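Local coordinates for hypothetical protein TTHA1785 (Thermus thermophilus, PDB 2EPG) that probably joins RNA ends in a GTP- and manganese-dependent ligation, as other members of the RtcB family of tRNA-splicing ligases do, at residues P100-F105 with C257-V261; F105-G110 with G248-H254. One frame throughout, in Å; residues are numbered along the deposited sequence.

In the fold
Both contacts bind the loop between strands 97-98 and 110-119 to one helix, 250-265, and their centres lie about 10 Å apart. Contact 1 uses the first half of the loop, 100-105, and the middle of the helix, 257-261; contact 2 takes the second half, 105-110, and the start of the helix with the residues leading into it, 248-254. Loop and helix therefore run antiparallel, and contact 2 is nested inside the chain closed by contact 1. F105 belongs to both. The line passes from apolar packing, whose centre is about 16 Å from the centre of the chain, to a more buried, polar junction, centred about 10 Å from it, beside the predicted manganese site.

Contact 1. Residues P100-F105 with C257-V261; sequences PGGVGF and CQDYV
The ring of F105 lies flat under the side chain of C257, whose SG sits almost exactly above the ring centre, 3.1 Å from the centroid and only 3° off the ring normal. This is a close cysteine sulfur-aromatic contact. SG reaches it because it stands anti to the backbone N (chi1 -178°), and CB of C257 adds a CH-pi contact over the same face, 3.8 Å from the F105 centroid. A small, polarisable thiol suits so close an approach of helix and loop. Were F105 replaced by an alanine, the C257 sulfur would probably lose its aromatic partner and a gap would open beside Q258.

P100 also packs on C257, and on V261 one turn further along: its CB meets V261 CG2 at 3.7 Å and C257 SG at 4.0 Å. The compact pyrrolidine ring lies against both, while P100 O accepts from the amides of V103 and G104 and so holds the turn together. At the phi of G104, 103°, a CB would press on V103 O, so glycine suits the place.

Helix 250-265 in turn packs on helix 288-321: Y260 packs on D292 and A296 and meets the ring of Y293, which V103 also touches from the loop following strand 97-98.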
loop_
_atom_site.group_PDB
_atom_site.type_symbol
_atom_site.label_atom_id
_atom_site.label_comp_id
_atom_site.label_asym_id
_atom_site.label_seq_id
_atom_site.Cartn_x
_atom_site.Cartn_y
_atom_site.Cartn_z
ATOM N N PRO A 100 -12.382 1.198 -10.701
ATOM C CA PRO A 100 -11.227 0.294 -10.655
ATOM C C PRO A 100 -9.931 1.051 -10.940
ATOM O O PRO A 100 -8.879 0.744 -10.381
ATOM C CB PRO A 100 -11.543 -0.729 -11.746
ATOM C CG PRO A 100 -13.038 -0.774 -11.748
ATOM C CD PRO A 100 -13.419 0.684 -11.616
ATOM N N GLY A 101 -10.015 2.047 -11.815
ATOM C CA GLY A 101 -8.837 2.827 -12.146
ATOM C C GLY A 101 -8.382 3.662 -10.964
ATOM O O GLY A 101 -7.241 4.132 -10.930
ATOM N N GLY A 102 -9.279 3.850 -9.998
ATOM C CA GLY A 102 -8.959 4.633 -8.817
ATOM C C GLY A 102 -8.237 3.814 -7.770
ATOM O O GLY A 102 -7.760 4.341 -6.773
ATOM N N VAL A 103 -8.173 2.509 -7.992
ATOM C CA VAL A 103 -7.505 1.607 -7.067
ATOM C C VAL A 103 -6.196 1.143 -7.715
ATOM O O VAL A 103 -5.173 1.026 -7.054
ATOM C CB VAL A 103 -8.391 0.368 -6.765
ATOM C CG1 VAL A 103 -7.605 -0.657 -5.948
ATOM C CG2 VAL A 103 -9.649 0.786 -6.005
ATOM N N GLY A 104 -6.233 0.897 -9.017
ATOM C CA GLY A 104 -5.046 0.435 -9.706
ATOM C C GLY A 104 -5.173 -1.056 -9.959
ATOM O O GLY A 104 -5.925 -1.760 -9.271
ATOM N N PHE A 105 -4.429 -1.558 -10.932
ATOM C CA PHE A 105 -4.529 -2.968 -11.244
ATOM C C PHE A 105 -4.055 -3.911 -10.159
ATOM O O PHE A 105 -4.726 -4.902 -9.882
ATOM C CB PHE A 105 -3.876 -3.257 -12.601
ATOM C CG PHE A 105 -4.802 -2.962 -13.764
ATOM C CD1 PHE A 105 -5.092 -1.644 -14.124
ATOM C CD2 PHE A 105 -5.508 -3.994 -14.390
ATOM C CE1 PHE A 105 -6.084 -1.361 -15.083
ATOM C CE2 PHE A 105 -6.499 -3.721 -15.345
ATOM C CZ PHE A 105 -6.790 -2.408 -15.689
ATOM N N CYS A 257 -9.370 -6.325 -11.772
ATOM C CA CYS A 257 -9.447 -4.946 -12.231
ATOM C C CYS A 257 -9.884 -4.935 -13.692
ATOM O O CYS A 257 -10.762 -4.166 -14.088
ATOM C CB CYS A 257 -8.090 -4.243 -12.076
ATOM S SG CYS A 257 -8.072 -2.478 -12.582
ATOM N N GLN A 258 -9.267 -5.804 -14.484
ATOM C CA GLN A 258 -9.568 -5.920 -15.911
ATOM C C GLN A 258 -11.014 -6.334 -16.151
ATOM O O GLN A 258 -11.706 -5.741 -16.969
ATOM C CB GLN A 258 -8.637 -6.942 -16.563
ATOM C CG GLN A 258 -8.948 -7.213 -18.022
ATOM C CD GLN A 258 -8.568 -6.057 -18.930
ATOM O OE1 GLN A 258 -7.384 -5.757 -19.102
ATOM N NE2 GLN A 258 -9.569 -5.397 -19.512
ATOM N N ASP A 259 -11.461 -7.354 -15.428
ATOM C CA ASP A 259 -12.825 -7.863 -15.550
ATOM C C ASP A 259 -13.854 -6.765 -15.325
ATOM O O ASP A 259 -14.827 -6.654 -16.070
ATOM C CB ASP A 259 -13.083 -8.974 -14.528
ATOM C CG ASP A 259 -12.280 -10.239 -14.797
ATOM O OD1 ASP A 259 -12.208 -11.090 -13.886
ATOM O OD2 ASP A 259 -11.734 -10.394 -15.910
ATOM N N TYR A 260 -13.644 -5.950 -14.297
ATOM C CA TYR A 260 -14.606 -4.903 -13.984
ATOM C C TYR A 260 -14.505 -3.608 -14.760
ATOM O O TYR A 260 -15.511 -2.939 -14.952
ATOM C CB TYR A 260 -14.625 -4.637 -12.475
ATOM C CG TYR A 260 -15.362 -5.738 -11.734
ATOM C CD1 TYR A 260 -14.681 -6.842 -11.228
ATOM C CD2 TYR A 260 -16.756 -5.711 -11.626
ATOM C CE1 TYR A 260 -15.366 -7.901 -10.635
ATOM C CE2 TYR A 260 -17.458 -6.760 -11.040
ATOM C CZ TYR A 260 -16.756 -7.850 -10.550
ATOM O OH TYR A 260 -17.444 -8.888 -9.990
ATOM N N VAL A 261 -13.309 -3.239 -15.206
ATOM C CA VAL A 261 -13.192 -2.025 -15.996
ATOM C C VAL A 261 -14.077 -2.227 -17.226
ATOM O O VAL A 261 -14.936 -1.389 -17.527
ATOM C CB VAL A 261 -11.745 -1.763 -16.489
ATOM C CG1 VAL A 261 -11.761 -0.695 -17.577
ATOM C CG2 VAL A 261 -10.866 -1.305 -15.336
#

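Contact 2. Residues F105-G110 with G248-H254; sequences FDINCG and GSRGLGH
Hydrogen bonds from S249 to the backbone and side chain of the 105-110 loop carry the polar part of this contact. S249 OG donates to I107 O at 2.7 Å, in the carbonyl plane and on a lone pair; its chi1 of 51° places the hydroxyl between its own backbone N and carbonyl carbon, within reach of that oxygen. The amide S249 N donates to D106 OD2 at 3.1 Å, on the syn lone pair of the carboxylate, with a second, weak bond to I107 O. Serine suits the place because its short hydroxyl reaches I107 O while its own amide is turned to D106.

A water extends this network to the other carboxylate oxygen. It donates to D106 OD1 at 2.7 Å and accepts from R250 N, and weakly from G248 N. Both oxygens of D106 are thus engaged, which would help to fix the rotation of the carboxylate.

Packing does the rest. F105 CD2 lies 3.7 Å above the plane of the H254 imidazole, over its centre, though the two rings are tilted by 49°. I107 CD1 rests 3.6 Å from G253 O. Glycines allow the close backbone approach: G248 CA comes to 3.5 Å from C109 CA, and a side chain on G248 would run into D106 OD2, while one on G253 would strike S249 OG.

The loop itself folds as an inverse gamma turn centred on D106, overlapping a type II beta turn from D106 to C109. This is consistent with the manganese site of RtcB ligases: D106 and H215, which touch, are predicted ligands of the first manganese, and C109 lies beside H246, a predicted ligand of the second, so S249 and the water probably act as a second shell positioning D106.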
loop_
_atom_site.group_PDB
_atom_site.type_symbol
_atom_site.label_atom_id
_atom_site.label_comp_id
_atom_site.label_asym_id
_atom_site.label_seq_id
_atom_site.Cartn_x
_atom_site.Cartn_y
_atom_site.Cartn_z
ATOM N N PHE A 105 -4.429 -1.558 -10.932
ATOM C CA PHE A 105 -4.529 -2.968 -11.244
ATOM C C PHE A 105 -4.055 -3.911 -10.159
ATOM O O PHE A 105 -4.726 -4.902 -9.882
ATOM C CB PHE A 105 -3.876 -3.257 -12.601
ATOM C CG PHE A 105 -4.802 -2.962 -13.764
ATOM C CD1 PHE A 105 -5.092 -1.644 -14.124
ATOM C CD2 PHE A 105 -5.508 -3.994 -14.390
ATOM C CE1 PHE A 105 -6.084 -1.361 -15.083
ATOM C CE2 PHE A 105 -6.499 -3.721 -15.345
ATOM C CZ PHE A 105 -6.790 -2.408 -15.689
ATOM N N ASP A 106 -2.936 -3.615 -9.510
ATOM C CA ASP A 106 -2.500 -4.517 -8.459
ATOM C C ASP A 106 -3.184 -4.168 -7.130
ATOM O O ASP A 106 -2.646 -3.446 -6.302
ATOM C CB ASP A 106 -0.987 -4.500 -8.302
ATOM C CG ASP A 106 -0.489 -5.643 -7.414
ATOM O OD1 ASP A 106 0.742 -5.857 -7.334
ATOM O OD2 ASP A 106 -1.330 -6.325 -6.790
ATOM N N ILE A 107 -4.394 -4.690 -6.960
ATOM C CA ILE A 107 -5.193 -4.463 -5.770
ATOM C C ILE A 107 -4.465 -4.918 -4.530
ATOM O O ILE A 107 -3.998 -6.057 -4.429
ATOM C CB ILE A 107 -6.553 -5.171 -5.878
ATOM C CG1 ILE A 107 -7.311 -4.592 -7.082
ATOM C CG2 ILE A 107 -7.371 -4.979 -4.570
ATOM C CD1 ILE A 107 -8.608 -5.322 -7.439
ATOM N N ASN A 108 -4.384 -3.994 -3.582
ATOM C CA ASN A 108 -3.697 -4.191 -2.314
ATOM C C ASN A 108 -2.246 -4.567 -2.468
ATOM O O ASN A 108 -1.721 -5.356 -1.686
ATOM C CB ASN A 108 -4.386 -5.206 -1.404
ATOM C CG ASN A 108 -3.805 -5.196 0.030
ATOM O OD1 ASN A 108 -2.950 -4.355 0.369
ATOM N ND2 ASN A 108 -4.267 -6.122 0.871
ATOM N N CYS A 109 -1.607 -4.040 -3.510
ATOM C CA CYS A 109 -0.172 -4.219 -3.649
ATOM C C CYS A 109 0.151 -3.438 -2.371
ATOM O O CYS A 109 -0.418 -2.355 -2.141
ATOM C CB CYS A 109 0.367 -3.445 -4.862
ATOM S SG CYS A 109 2.185 -3.243 -4.888
ATOM N N GLY A 110 1.015 -3.974 -1.525
ATOM C CA GLY A 110 1.290 -3.269 -0.293
ATOM C C GLY A 110 2.615 -3.621 0.331
ATOM O O GLY A 110 3.470 -4.230 -0.312
ATOM N N GLY A 248 1.670 -7.818 -3.825
ATOM C CA GLY A 248 0.226 -7.674 -3.774
ATOM C C GLY A 248 -0.641 -8.891 -4.031
ATOM O O GLY A 248 -0.349 -9.988 -3.545
ATOM N N SER A 249 -1.729 -8.688 -4.776
ATOM C CA SER A 249 -2.667 -9.769 -5.077
ATOM C C SER A 249 -2.246 -10.583 -6.301
ATOM O O SER A 249 -2.974 -11.467 -6.760
ATOM C CB SER A 249 -4.090 -9.217 -5.252
ATOM O OG SER A 249 -4.132 -8.133 -6.167
ATOM N N ARG A 250 -1.059 -10.284 -6.813
ATOM C CA ARG A 250 -0.509 -11.000 -7.950
ATOM C C ARG A 250 -1.430 -10.996 -9.183
ATOM O O ARG A 250 -1.970 -9.957 -9.555
ATOM C CB ARG A 250 -0.180 -12.416 -7.493
ATOM C CG ARG A 250 0.708 -12.422 -6.257
ATOM C CD ARG A 250 2.188 -12.126 -6.566
ATOM N NE ARG A 250 2.889 -13.321 -7.043
ATOM C CZ ARG A 250 3.119 -13.605 -8.324
ATOM N NH1 ARG A 250 3.748 -14.730 -8.651
ATOM N NH2 ARG A 250 2.754 -12.750 -9.277
ATOM N N GLY A 251 -1.611 -12.139 -9.830
ATOM C CA GLY A 251 -2.463 -12.133 -11.011
ATOM C C GLY A 251 -3.954 -11.986 -10.752
ATOM O O GLY A 251 -4.708 -11.515 -11.609
ATOM N N LEU A 252 -4.380 -12.394 -9.560
ATOM C CA LEU A 252 -5.778 -12.342 -9.181
ATOM C C LEU A 252 -6.329 -10.910 -9.147
ATOM O O LEU A 252 -7.386 -10.621 -9.734
ATOM C CB LEU A 252 -5.925 -13.037 -7.831
ATOM C CG LEU A 252 -7.272 -13.531 -7.328
ATOM C CD1 LEU A 252 -7.036 -14.652 -6.332
ATOM C CD2 LEU A 252 -8.034 -12.389 -6.705
ATOM N N GLY A 253 -5.607 -10.007 -8.490
ATOM C CA GLY A 253 -6.067 -8.633 -8.406
ATOM C C GLY A 253 -6.047 -7.923 -9.743
ATOM O O GLY A 253 -6.943 -7.143 -10.070
ATOM N N HIS A 254 -5.014 -8.191 -10.524
ATOM C CA HIS A 254 -4.887 -7.576 -11.834
ATOM C C HIS A 254 -6.099 -7.977 -12.693
ATOM O O HIS A 254 -6.727 -7.132 -13.334
ATOM C CB HIS A 254 -3.590 -8.053 -12.492
ATOM C CG HIS A 254 -3.233 -7.312 -13.738
ATOM N ND1 HIS A 254 -2.415 -6.202 -13.733
ATOM C CD2 HIS A 254 -3.570 -7.528 -15.032
ATOM C CE1 HIS A 254 -2.258 -5.769 -14.973
ATOM N NE2 HIS A 254 -2.949 -6.556 -15.779
HETATM O O HOH W 1 1.286 -8.351 -6.523
#